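Local coordinates for protein putative N-acetylmuramoyl-L-alanine amidase,autolysin cwp6 (Peptoclostridium difficile, PDB 5J72) that probably cleaves the amide bond between N-acetylmuramic acid and L-alanine in peptidoglycan with a zinc-dependent amidase domain, and carries cell wall-binding CWB2 modules, at residues 563-568 and 633-638; 541-546 and 557-562; 489-494 and 625-630; 590-593 and 598-601. All blocks are in the same frame, centred on the assembly; numbering follows the deposited sequence.

Contact 1. Residues 563-568 and 633-638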
loop_
_atom_site.group_PDB
_atom_site.type_symbol
_atom_site.label_atom_id
_atom_site.label_comp_id
_atom_site.label_asym_id
_atom_site.label_seq_id
_atom_site.Cartn_x
_atom_site.Cartn_y
_atom_site.Cartn_z
ATOM N N LEU A 563 -6.376 30.268 13.410
ATOM C CA LEU A 563 -5.578 30.635 14.588
ATOM C C LEU A 563 -6.232 30.023 15.866
ATOM O O LEU A 563 -5.575 29.475 16.723
ATOM C CB LEU A 563 -5.592 32.222 14.659
ATOM C CG LEU A 563 -4.874 32.771 15.892
ATOM C CD1 LEU A 563 -3.397 32.436 15.888
ATOM C CD2 LEU A 563 -5.023 34.288 15.897
ATOM N N LYS A 564 -7.569 30.154 15.964
ATOM C CA LYS A 564 -8.289 29.565 17.112
ATOM C C LYS A 564 -7.994 28.048 17.162
ATOM O O LYS A 564 -7.577 27.539 18.208
ATOM C CB LYS A 564 -9.799 29.794 16.902
ATOM C CG LYS A 564 -10.664 29.226 18.025
ATOM C CD LYS A 564 -12.142 29.638 17.867
ATOM C CE LYS A 564 -12.864 29.742 19.251
ATOM N NZ LYS A 564 -14.320 29.356 19.176
ATOM N N ARG A 565 -8.172 27.324 16.009
ATOM C CA ARG A 565 -7.950 25.845 16.087
ATOM C C ARG A 565 -6.526 25.479 16.446
ATOM O O ARG A 565 -6.311 24.543 17.205
ATOM C CB ARG A 565 -8.379 25.193 14.787
ATOM C CG ARG A 565 -9.895 25.367 14.523
ATOM C CD ARG A 565 -10.761 24.822 15.699
ATOM N NE ARG A 565 -12.116 24.669 15.183
ATOM C CZ ARG A 565 -13.073 23.991 15.803
ATOM N NH1 ARG A 565 -14.266 23.869 15.245
ATOM N NH2 ARG A 565 -12.846 23.447 16.989
ATOM N N ILE A 566 -5.525 26.219 15.927
ATOM C CA ILE A 566 -4.162 25.865 16.264
ATOM C C ILE A 566 -3.944 26.002 17.758
ATOM O O ILE A 566 -3.370 25.121 18.423
ATOM C CB ILE A 566 -3.174 26.789 15.500
ATOM C CG1 ILE A 566 -3.230 26.442 13.991
ATOM C CG2 ILE A 566 -1.725 26.615 16.080
ATOM C CD1 ILE A 566 -2.315 27.384 13.175
ATOM N N LEU A 567 -4.408 27.152 18.296
ATOM C CA LEU A 567 -4.223 27.427 19.711
ATOM C C LEU A 567 -4.996 26.418 20.582
ATOM O O LEU A 567 -4.605 26.232 21.721
ATOM C CB LEU A 567 -4.618 28.876 19.979
ATOM C CG LEU A 567 -3.580 29.889 19.371
ATOM C CD1 LEU A 567 -4.116 31.326 19.374
ATOM C CD2 LEU A 567 -2.295 29.811 20.192
ATOM N N GLU A 568 -6.057 25.757 20.057
ATOM C CA GLU A 568 -6.775 24.739 20.851
ATOM C C GLU A 568 -5.852 23.554 21.178
ATOM O O GLU A 568 -6.122 22.866 22.157
ATOM C CB GLU A 568 -8.069 24.247 20.090
ATOM C CG GLU A 568 -9.124 25.352 20.077
ATOM C CD GLU A 568 -10.465 24.963 19.420
ATOM O OE1 GLU A 568 -10.582 23.850 18.858
ATOM O OE2 GLU A 568 -11.420 25.815 19.484
ATOM N N ILE A 633 -9.913 25.485 8.435
ATOM C CA ILE A 633 -10.363 25.716 7.070
ATOM C C ILE A 633 -11.820 25.204 6.877
ATOM O O ILE A 633 -12.641 25.885 6.232
ATOM C CB ILE A 633 -9.421 25.004 6.036
ATOM C CG1 ILE A 633 -8.028 25.749 6.066
ATOM C CG2 ILE A 633 -10.045 24.993 4.582
ATOM C CD1 ILE A 633 -6.916 24.948 5.242
ATOM N N GLU A 634 -12.096 24.002 7.375
ATOM C CA GLU A 634 -13.444 23.418 7.271
ATOM C C GLU A 634 -14.460 24.392 7.984
ATOM O O GLU A 634 -15.556 24.624 7.439
ATOM C CB GLU A 634 -13.443 22.060 7.957
ATOM C CG GLU A 634 -14.853 21.500 8.093
ATOM C CD GLU A 634 -14.867 20.211 8.921
ATOM O OE1 GLU A 634 -14.177 20.136 9.954
ATOM O OE2 GLU A 634 -15.580 19.283 8.495
ATOM N N ASP A 635 -14.103 24.919 9.146
ATOM C CA ASP A 635 -14.926 25.914 9.834
ATOM C C ASP A 635 -15.310 27.008 8.910
ATOM O O ASP A 635 -16.461 27.475 8.924
ATOM C CB ASP A 635 -14.166 26.627 10.944
ATOM C CG ASP A 635 -13.882 25.774 12.137
ATOM O OD1 ASP A 635 -14.585 24.768 12.329
ATOM O OD2 ASP A 635 -12.960 26.119 12.910
ATOM N N THR A 636 -14.366 27.439 8.110
ATOM C CA THR A 636 -14.552 28.533 7.204
ATOM C C THR A 636 -15.321 28.218 5.953
ATOM O O THR A 636 -16.223 29.002 5.617
ATOM C CB THR A 636 -13.145 29.078 6.820
ATOM O OG1 THR A 636 -12.417 29.369 8.008
ATOM C CG2 THR A 636 -13.238 30.352 6.002
ATOM N N VAL A 637 -15.053 27.102 5.259
ATOM C CA VAL A 637 -15.712 26.900 3.969
ATOM C C VAL A 637 -16.967 26.025 3.984
ATOM O O VAL A 637 -17.669 26.008 2.970
ATOM C CB VAL A 637 -14.707 26.289 2.914
ATOM C CG1 VAL A 637 -13.434 27.160 2.768
ATOM C CG2 VAL A 637 -14.324 24.888 3.314
ATOM N N LYS A 638 -17.268 25.326 5.058
ATOM C CA LYS A 638 -18.395 24.386 4.927
ATOM C C LYS A 638 -19.785 25.043 4.743
ATOM O O LYS A 638 -20.039 26.112 5.306
ATOM C CB LYS A 638 -18.420 23.445 6.128
ATOM C CG LYS A 638 -18.545 24.194 7.415
ATOM C CD LYS A 638 -18.647 23.229 8.583
ATOM C CE LYS A 638 -18.482 23.953 9.905
ATOM O OXT LYS A 638 -20.595 24.447 4.024
#
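Arg565 and Asp635 both set CG beside the backbone N and anti to the carbonyl carbon, and the arginine chain bends again at its second torsion (chi2 -56°), which carries its guanidinium across to the carboxylate. The two side chains come from opposite directions and meet side-on: NE and one terminal nitrogen of the arginine each take one oxygen of the aspartate. Arg565 NE bonds to Asp635 OD2 at 2.8 Å with a nearly straight N-H angle of 168°, using the syn lone pair of that oxygen. Arg565 NH1 reaches Asp635 OD1 at 3.1 Å, again on the syn side but slightly out of the carboxylate plane. The two flat groups lie 27° apart, close to coplanar, which lets both N-H groups point at the carboxylate oxygens. From its other terminal nitrogen, NH2, the same guanidinium donates to Glu568 OE1, 3.0 Å away and about one helical turn later in 563-568. A long, flat, multiply donating arginine suits this place because it can bridge two helices, 554-569 and 619-637, whose nearest CA atoms here, of Arg565 and Ile633, are 9.3 Å apart. Elsewhere along the same pair of helices, Ile566 packs on Met625 and Ile629. Three bonds from one guanidinium to two carboxylates fix its rotation, and the arginine's positive charge probably offsets the two acids at this partly solvent-exposed helix junction.

Contact 2. Residues 541-546 and 557-562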
loop_
_atom_site.group_PDB
_atom_site.type_symbol
_atom_site.label_atom_id
_atom_site.label_comp_id
_atom_site.label_asym_id
_atom_site.label_seq_id
_atom_site.Cartn_x
_atom_site.Cartn_y
_atom_site.Cartn_z
ATOM N N VAL A 541 2.326 31.914 16.845
ATOM C CA VAL A 541 1.640 31.702 15.573
ATOM C C VAL A 541 0.968 33.012 15.143
ATOM O O VAL A 541 0.464 33.776 15.989
ATOM C CB VAL A 541 0.589 30.537 15.771
ATOM C CG1 VAL A 541 -0.333 30.828 16.953
ATOM C CG2 VAL A 541 -0.291 30.377 14.531
ATOM N N GLU A 542 0.971 33.290 13.828
ATOM C CA GLU A 542 0.307 34.459 13.251
ATOM C C GLU A 542 -0.155 34.077 11.885
ATOM O O GLU A 542 0.433 33.183 11.281
ATOM C CB GLU A 542 1.259 35.656 13.131
ATOM C CG GLU A 542 2.544 35.298 12.375
ATOM C CD GLU A 542 3.585 36.451 12.465
ATOM O OE1 GLU A 542 3.555 37.216 13.478
ATOM O OE2 GLU A 542 4.396 36.595 11.528
ATOM N N ILE A 543 -1.181 34.714 11.402
ATOM C CA ILE A 543 -1.652 34.399 10.082
ATOM C C ILE A 543 -1.849 35.723 9.362
ATOM O O ILE A 543 -2.411 36.644 9.945
ATOM C CB ILE A 543 -2.990 33.602 10.208
ATOM C CG1 ILE A 543 -2.747 32.283 11.073
ATOM C CG2 ILE A 543 -3.550 33.294 8.798
ATOM C CD1 ILE A 543 -3.939 31.402 11.203
ATOM N N TYR A 544 -1.434 35.817 8.111
ATOM C CA TYR A 544 -1.654 37.004 7.305
ATOM C C TYR A 544 -2.869 36.851 6.490
ATOM O O TYR A 544 -3.106 35.751 5.948
ATOM C CB TYR A 544 -0.470 37.219 6.353
ATOM C CG TYR A 544 0.727 37.690 7.121
ATOM C CD1 TYR A 544 1.638 36.793 7.633
ATOM C CD2 TYR A 544 0.906 39.049 7.408
ATOM C CE1 TYR A 544 2.698 37.213 8.417
ATOM C CE2 TYR A 544 1.956 39.475 8.194
ATOM C CZ TYR A 544 2.850 38.554 8.701
ATOM O OH TYR A 544 3.879 38.945 9.515
ATOM N N TYR A 545 -3.658 37.908 6.331
ATOM C CA TYR A 545 -4.835 37.790 5.496
ATOM C C TYR A 545 -4.896 39.047 4.578
ATOM O O TYR A 545 -4.024 39.884 4.725
ATOM C CB TYR A 545 -6.117 37.599 6.359
ATOM C CG TYR A 545 -6.399 38.779 7.271
ATOM C CD1 TYR A 545 -5.681 38.961 8.457
ATOM C CD2 TYR A 545 -7.364 39.721 6.938
ATOM C CE1 TYR A 545 -5.916 40.067 9.277
ATOM C CE2 TYR A 545 -7.614 40.819 7.760
ATOM C CZ TYR A 545 -6.888 40.988 8.923
ATOM O OH TYR A 545 -7.167 42.082 9.717
ATOM N N LYS A 546 -5.857 39.153 3.657
ATOM C CA LYS A 546 -5.833 40.263 2.695
ATOM C C LYS A 546 -6.242 41.604 3.366
ATOM O O LYS A 546 -7.221 41.651 4.118
ATOM C CB LYS A 546 -6.768 39.963 1.551
ATOM C CG LYS A 546 -6.372 38.791 0.681
ATOM C CD LYS A 546 -7.292 38.686 -0.467
ATOM C CE LYS A 546 -6.876 37.621 -1.418
ATOM N NZ LYS A 546 -7.732 37.603 -2.669
ATOM N N THR A 557 -12.015 35.949 8.425
ATOM C CA THR A 557 -12.709 34.876 9.146
ATOM C C THR A 557 -11.822 33.606 9.100
ATOM O O THR A 557 -11.639 32.929 10.124
ATOM C CB THR A 557 -14.052 34.606 8.489
ATOM O OG1 THR A 557 -14.851 35.812 8.586
ATOM C CG2 THR A 557 -14.791 33.452 9.151
ATOM N N ALA A 558 -11.285 33.317 7.917
ATOM C CA ALA A 558 -10.411 32.133 7.728
ATOM C C ALA A 558 -9.246 32.235 8.671
ATOM O O ALA A 558 -8.961 31.300 9.405
ATOM C CB ALA A 558 -9.920 32.092 6.275
ATOM N N ALA A 559 -8.558 33.389 8.736
ATOM C CA ALA A 559 -7.380 33.476 9.609
ATOM C C ALA A 559 -7.734 33.350 11.089
ATOM O O ALA A 559 -6.977 32.767 11.876
ATOM C CB ALA A 559 -6.640 34.832 9.349
ATOM N N SER A 560 -8.920 33.920 11.496
ATOM C CA SER A 560 -9.359 33.845 12.910
ATOM C C SER A 560 -9.689 32.399 13.282
ATOM O O SER A 560 -9.231 31.932 14.330
ATOM C CB SER A 560 -10.616 34.687 13.143
ATOM O OG SER A 560 -10.379 35.965 12.565
ATOM N N ASN A 561 -10.445 31.698 12.401
ATOM C CA ASN A 561 -10.793 30.274 12.657
ATOM C C ASN A 561 -9.548 29.420 12.793
ATOM O O ASN A 561 -9.421 28.657 13.751
ATOM C CB ASN A 561 -11.646 29.750 11.523
ATOM C CG ASN A 561 -13.027 30.301 11.522
ATOM O OD1 ASN A 561 -13.445 30.755 12.583
ATOM N ND2 ASN A 561 -13.763 30.321 10.403
ATOM N N ILE A 562 -8.578 29.529 11.839
ATOM C CA ILE A 562 -7.350 28.665 11.914
ATOM C C ILE A 562 -6.536 28.986 13.107
ATOM O O ILE A 562 -6.024 28.093 13.800
ATOM C CB ILE A 562 -6.529 28.859 10.578
ATOM C CG1 ILE A 562 -7.368 28.296 9.405
ATOM C CG2 ILE A 562 -5.137 28.189 10.707
ATOM C CD1 ILE A 562 -6.907 28.761 8.021
#
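Ile543 lies against Ala559 and Ile562, its two branches dividing the work. The CG2 methyl of Ile543 presses on Ala559 CB at 3.5 Å, tighter than usual for two carbons, while its longer branch runs past the alanine so that Ile543 CD1 meets Ile562 CG2, also at 3.5 Å. With CG1 of Ile543 anti to the carbonyl carbon (chi1 -58°) and the chain extended beyond it, CD1 also comes within 3.4 Å of the backbone Ala559 O. The two isoleucine side chains cross at about a right angle, methyl against methyl, and both are buried, as are Ala559 and Tyr545. Strand 541-544 and helix 554-569 are the first two elements of a beta-alpha-beta unit completed by strand 574-578, and this is where the helix lies on the sheet of the amidase domain. A small residue fits at position 559, where the backbones are close: the CA atoms of Ile543 and Ala559 are 5.8 Å apart. A beta-branched isoleucine in the strand supplies two apolar arms to reach successive turns of the helix. Farther along, the CB of Tyr545 touches Ala559 CB at 4.1 Å, and its ring stands obliquely to that methyl. Ile577 of strand 574-578 touches both Ala559 and Tyr545, while Ile600 of strand 599-606 packs against Ile543, Tyr545 and Ile562.

Contact 3. Residues 489-494 and 625-630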
loop_
_atom_site.group_PDB
_atom_site.type_symbol
_atom_site.label_atom_id
_atom_site.label_comp_id
_atom_site.label_asym_id
_atom_site.label_seq_id
_atom_site.Cartn_x
_atom_site.Cartn_y
_atom_site.Cartn_z
ATOM N N THR A 489 -4.306 18.398 4.239
ATOM C CA THR A 489 -5.038 17.866 3.097
ATOM C C THR A 489 -5.808 16.595 3.504
ATOM O O THR A 489 -6.978 16.405 3.130
ATOM C CB THR A 489 -3.998 17.536 1.939
ATOM O OG1 THR A 489 -3.430 18.790 1.550
ATOM C CG2 THR A 489 -4.664 16.946 0.711
ATOM N N GLU A 490 -5.138 15.753 4.242
ATOM C CA GLU A 490 -5.730 14.469 4.653
ATOM C C GLU A 490 -7.038 14.756 5.499
ATOM O O GLU A 490 -8.058 14.126 5.289
ATOM C CB GLU A 490 -4.742 13.737 5.553
ATOM C CG GLU A 490 -5.201 12.305 5.714
ATOM C CD GLU A 490 -4.784 11.466 4.467
ATOM O OE1 GLU A 490 -4.611 12.027 3.366
ATOM O OE2 GLU A 490 -4.621 10.261 4.616
ATOM N N TYR A 491 -6.960 15.734 6.421
ATOM C CA TYR A 491 -8.160 16.047 7.228
ATOM C C TYR A 491 -9.246 16.562 6.349
ATOM O O TYR A 491 -10.391 16.085 6.427
ATOM C CB TYR A 491 -7.828 17.065 8.309
ATOM C CG TYR A 491 -9.101 17.425 9.064
ATOM C CD1 TYR A 491 -9.574 16.613 10.086
ATOM C CD2 TYR A 491 -9.872 18.519 8.682
ATOM C CE1 TYR A 491 -10.796 16.871 10.702
ATOM C CE2 TYR A 491 -11.094 18.802 9.303
ATOM C CZ TYR A 491 -11.550 17.970 10.308
ATOM O OH TYR A 491 -12.762 18.245 10.907
ATOM N N LEU A 492 -8.943 17.518 5.457
ATOM C CA LEU A 492 -10.009 18.059 4.606
ATOM C C LEU A 492 -10.659 16.997 3.729
ATOM O O LEU A 492 -11.891 16.987 3.545
ATOM C CB LEU A 492 -9.430 19.180 3.706
ATOM C CG LEU A 492 -9.040 20.432 4.546
ATOM C CD1 LEU A 492 -8.258 21.448 3.696
ATOM C CD2 LEU A 492 -10.370 21.114 5.038
ATOM N N ARG A 493 -9.836 16.106 3.151
ATOM C CA ARG A 493 -10.418 15.085 2.285
ATOM C C ARG A 493 -11.293 14.135 3.076
ATOM O O ARG A 493 -12.291 13.667 2.526
ATOM C CB ARG A 493 -9.314 14.257 1.588
ATOM C CG ARG A 493 -8.559 15.101 0.612
ATOM C CD ARG A 493 -7.669 14.239 -0.302
ATOM N NE ARG A 493 -7.128 15.112 -1.347
ATOM C CZ ARG A 493 -6.037 14.832 -2.050
ATOM N NH1 ARG A 493 -5.367 13.697 -1.837
ATOM N NH2 ARG A 493 -5.610 15.675 -2.977
ATOM N N SER A 494 -10.915 13.815 4.292
ATOM C CA SER A 494 -11.707 12.899 5.105
ATOM C C SER A 494 -13.092 13.529 5.455
ATOM O O SER A 494 -13.997 12.796 5.867
ATOM C CB SER A 494 -10.963 12.561 6.379
ATOM O OG SER A 494 -11.106 13.612 7.318
ATOM N N MET A 625 -0.663 19.622 14.006
ATOM C CA MET A 625 -0.649 20.999 13.502
ATOM C C MET A 625 -1.397 21.061 12.199
ATOM O O MET A 625 -2.243 21.948 12.022
ATOM C CB MET A 625 0.791 21.454 13.305
ATOM C CG MET A 625 0.867 22.841 12.618
ATOM S SD MET A 625 0.178 24.205 13.646
ATOM C CE MET A 625 1.472 24.348 14.988
ATOM N N GLY A 626 -1.142 20.103 11.235
ATOM C CA GLY A 626 -1.861 20.176 9.969
ATOM C C GLY A 626 -3.359 19.925 10.149
ATOM O O GLY A 626 -4.193 20.550 9.487
ATOM N N THR A 627 -3.687 18.963 10.999
ATOM C CA THR A 627 -5.099 18.669 11.226
ATOM C C THR A 627 -5.860 19.941 11.761
ATOM O O THR A 627 -6.950 20.248 11.262
ATOM C CB THR A 627 -5.216 17.597 12.326
ATOM O OG1 THR A 627 -4.554 16.412 11.812
ATOM C CG2 THR A 627 -6.762 17.312 12.663
ATOM N N GLN A 628 -5.291 20.633 12.750
ATOM C CA GLN A 628 -5.957 21.841 13.294
ATOM C C GLN A 628 -6.148 22.881 12.203
ATOM O O GLN A 628 -7.199 23.548 12.106
ATOM C CB GLN A 628 -5.139 22.415 14.448
ATOM C CG GLN A 628 -4.996 21.484 15.660
ATOM C CD GLN A 628 -6.363 20.958 16.101
ATOM O OE1 GLN A 628 -6.685 19.771 15.940
ATOM N NE2 GLN A 628 -7.240 21.850 16.622
ATOM N N ILE A 629 -5.115 23.041 11.336
ATOM C CA ILE A 629 -5.306 23.975 10.275
ATOM C C ILE A 629 -6.460 23.525 9.389
ATOM O O ILE A 629 -7.258 24.352 8.958
ATOM C CB ILE A 629 -3.978 24.124 9.455
ATOM C CG1 ILE A 629 -2.902 24.786 10.356
ATOM C CG2 ILE A 629 -4.252 24.945 8.177
ATOM C CD1 ILE A 629 -1.423 24.800 9.689
ATOM N N GLY A 630 -6.555 22.176 9.114
ATOM C CA GLY A 630 -7.635 21.696 8.267
ATOM C C GLY A 630 -8.991 21.951 8.958
ATOM O O GLY A 630 -9.975 22.278 8.275
#
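A close helix-helix crossing at a glycine joins helices 477-494 and 619-637 of the Amidase_3 domain, the zinc-dependent N-acetylmuramoyl-L-alanine amidase fold in which helices pack around a mixed sheet. The short segments 489-494 and 625-630 run in roughly the same direction, at 44° to each other, and their axes approach to 8.0 Å. Gly630 probably helps: it has no side chain, and its bare main chain lies against the Tyr491 ring and Leu492. Tyr491 CD2 lies 3.6 Å from Gly630 C, which meets the ring obliquely, while the carbonyl oxygen of Thr627 sits over one face of the ring. At the ring's other ortho carbon, Tyr491 CD1 is 3.9 Å from the methyl Thr627 CG2, with the two side chains crossing at about a right angle. The tyrosine's first torsion, chi1 177°, swings CG away from its own backbone N and sends the ring out between the helices. A long aromatic suits this place because it offers a flat apolar surface to the helix backbone and still carries a polar end: the hydroxyl of Tyr491 is hydrogen-bonded to Glu634 OE1, one turn beyond Gly630 along helix 619-637. Gly626 O takes a second inter-helix hydrogen bond, from Thr488 OG1. Leu492, buried, also packs against Val499 of strand 498-501. At the glycine its branch completes the crossing, with the methyl carbon Leu492 CD2 lying 3.5 Å from Gly630 O.

Contact 4. Residues 590-593 and 598-601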
loop_
_atom_site.group_PDB
_atom_site.type_symbol
_atom_site.label_atom_id
_atom_site.label_comp_id
_atom_site.label_asym_id
_atom_site.label_seq_id
_atom_site.Cartn_x
_atom_site.Cartn_y
_atom_site.Cartn_z
ATOM N N TYR A 590 2.900 37.987 -2.230
ATOM C CA TYR A 590 2.487 37.664 -3.598
ATOM C C TYR A 590 1.258 36.768 -3.633
ATOM O O TYR A 590 0.317 37.018 -4.412
ATOM C CB TYR A 590 3.676 36.941 -4.314
ATOM C CG TYR A 590 3.483 36.810 -5.809
ATOM C CD1 TYR A 590 2.539 35.933 -6.336
ATOM C CD2 TYR A 590 4.229 37.586 -6.698
ATOM C CE1 TYR A 590 2.337 35.831 -7.702
ATOM C CE2 TYR A 590 4.030 37.494 -8.071
ATOM C CZ TYR A 590 3.082 36.612 -8.569
ATOM O OH TYR A 590 2.855 36.507 -9.917
ATOM N N VAL A 591 1.217 35.715 -2.761
ATOM C CA VAL A 591 0.040 34.779 -2.934
ATOM C C VAL A 591 -1.257 35.391 -2.445
ATOM O O VAL A 591 -2.332 34.829 -2.708
ATOM C CB VAL A 591 0.305 33.408 -2.265
ATOM C CG1 VAL A 591 1.526 32.757 -2.945
ATOM C CG2 VAL A 591 0.561 33.557 -0.763
ATOM N N LEU A 592 -1.162 36.537 -1.739
ATOM C CA LEU A 592 -2.382 37.230 -1.309
ATOM C C LEU A 592 -2.738 38.285 -2.379
ATOM O O LEU A 592 -3.834 38.311 -2.909
ATOM C CB LEU A 592 -2.131 37.914 0.060
ATOM C CG LEU A 592 -2.600 37.106 1.267
ATOM C CD1 LEU A 592 -1.964 35.735 1.275
ATOM C CD2 LEU A 592 -2.291 37.834 2.539
ATOM N N ARG A 593 -1.761 39.111 -2.735
ATOM C CA ARG A 593 -1.990 40.217 -3.675
ATOM C C ARG A 593 -2.432 39.763 -5.021
ATOM O O ARG A 593 -3.297 40.387 -5.629
ATOM C CB ARG A 593 -0.682 41.043 -3.784
ATOM C CG ARG A 593 -0.789 42.249 -4.790
ATOM C CD ARG A 593 0.548 43.040 -4.761
ATOM N NE ARG A 593 1.594 42.314 -5.488
ATOM C CZ ARG A 593 2.594 41.626 -4.940
ATOM N NH1 ARG A 593 2.733 41.576 -3.616
ATOM N NH2 ARG A 593 3.438 40.946 -5.712
ATOM N N PRO A 598 -10.100 33.987 -2.104
ATOM C CA PRO A 598 -9.701 34.209 -0.707
ATOM C C PRO A 598 -8.388 33.417 -0.385
ATOM O O PRO A 598 -8.301 32.235 -0.680
ATOM C CB PRO A 598 -10.911 33.696 0.092
ATOM C CG PRO A 598 -11.991 33.606 -0.849
ATOM C CD PRO A 598 -11.364 33.248 -2.177
ATOM N N ALA A 599 -7.425 34.083 0.256
ATOM C CA ALA A 599 -6.108 33.519 0.518
ATOM C C ALA A 599 -5.533 34.003 1.783
ATOM O O ALA A 599 -5.720 35.165 2.122
ATOM C CB ALA A 599 -5.158 33.915 -0.629
ATOM N N ILE A 600 -4.841 33.142 2.523
ATOM C CA ILE A 600 -4.185 33.508 3.762
ATOM C C ILE A 600 -2.865 32.799 3.792
ATOM O O ILE A 600 -2.641 31.839 3.022
ATOM C CB ILE A 600 -4.940 33.086 5.033
ATOM C CG1 ILE A 600 -5.215 31.534 4.960
ATOM C CG2 ILE A 600 -6.313 33.869 5.130
ATOM C CD1 ILE A 600 -5.723 31.000 6.256
ATOM N N LEU A 601 -2.000 33.223 4.695
ATOM C CA LEU A 601 -0.722 32.592 4.865
ATOM C C LEU A 601 -0.506 32.363 6.324
ATOM O O LEU A 601 -0.435 33.289 7.130
ATOM C CB LEU A 601 0.437 33.393 4.259
ATOM C CG LEU A 601 1.834 32.751 4.317
ATOM C CD1 LEU A 601 2.642 33.236 3.129
ATOM C CD2 LEU A 601 2.601 33.049 5.582
#
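Val591 is the first residue of the short helix 590-593 to meet strand 599-606, and it does so with both backbone and side chain. Its carbonyl, Val591 O, lies 3.6 Å from the methyl Ala599 CB and also accepts a hydrogen bond from Asn595 ND2, so the oxygen is satisfied although an apolar group sits beside it. The branch methyl Val591 CG2 reaches toward the strand and comes to 4.4 Å from Leu601 CD1, a looser touch. A compact apolar valine suits this buried position between helix 511-521 and the strand. Leu592 follows and makes the broader contact. Its chi1 of -97° lies well away from a staggered position, and with this twist the isobutyl group lies alongside the strand backbone. Leu592 CG is 3.8 Å from Ala599 O, a buried oxygen with no hydrogen-bonding partner in the model, and Leu592 CD1 lies 4.1 Å from Ala599 CB. The same methyl continues over the peptide that follows, 4.0 Å from Ile600 C, and ends 4.5 Å from Leu601 CB. Alanine at 599 presents only a methyl, consistent with the 5.6 Å between the CA atoms of Leu592 and Ala599. Leu601 turns its side chain to the helix side of the strand, where it also packs on His530, a zinc ligand, and lies about 6 Å from the bound zinc ion. Strand 599-606 itself runs between strands 525-532 and 541-544; on one face of the sheet Val591 packs on helix 511-521, and on the other Ile600 faces helix 554-569.

All four contacts lie in or beside the mixed sheet of the amidase domain. Contacts 1 and 2, with centres about 9 Å apart, share helix 554-569 and are linked by a probable hydrogen bond between Asn561 ND2 and Thr636 OG1, 2.9 Å long. Contacts 1 and 3 share helix 619-637, where Gln628 NE2 is hydrogen-bonded to Arg565 O at 2.9 Å. The centres of contacts 2 and 4 are about 11 Å apart, and the two meet in the sheet through a backbone hydrogen bond between Tyr544 N and Leu601 O, 2.9 Å. Contact 4 is nearest the zinc site; in contact 2, the side chain of Ile543 is about 13 Å from the bound zinc ion. Contacts 1 and 3 lie away from the metal sites.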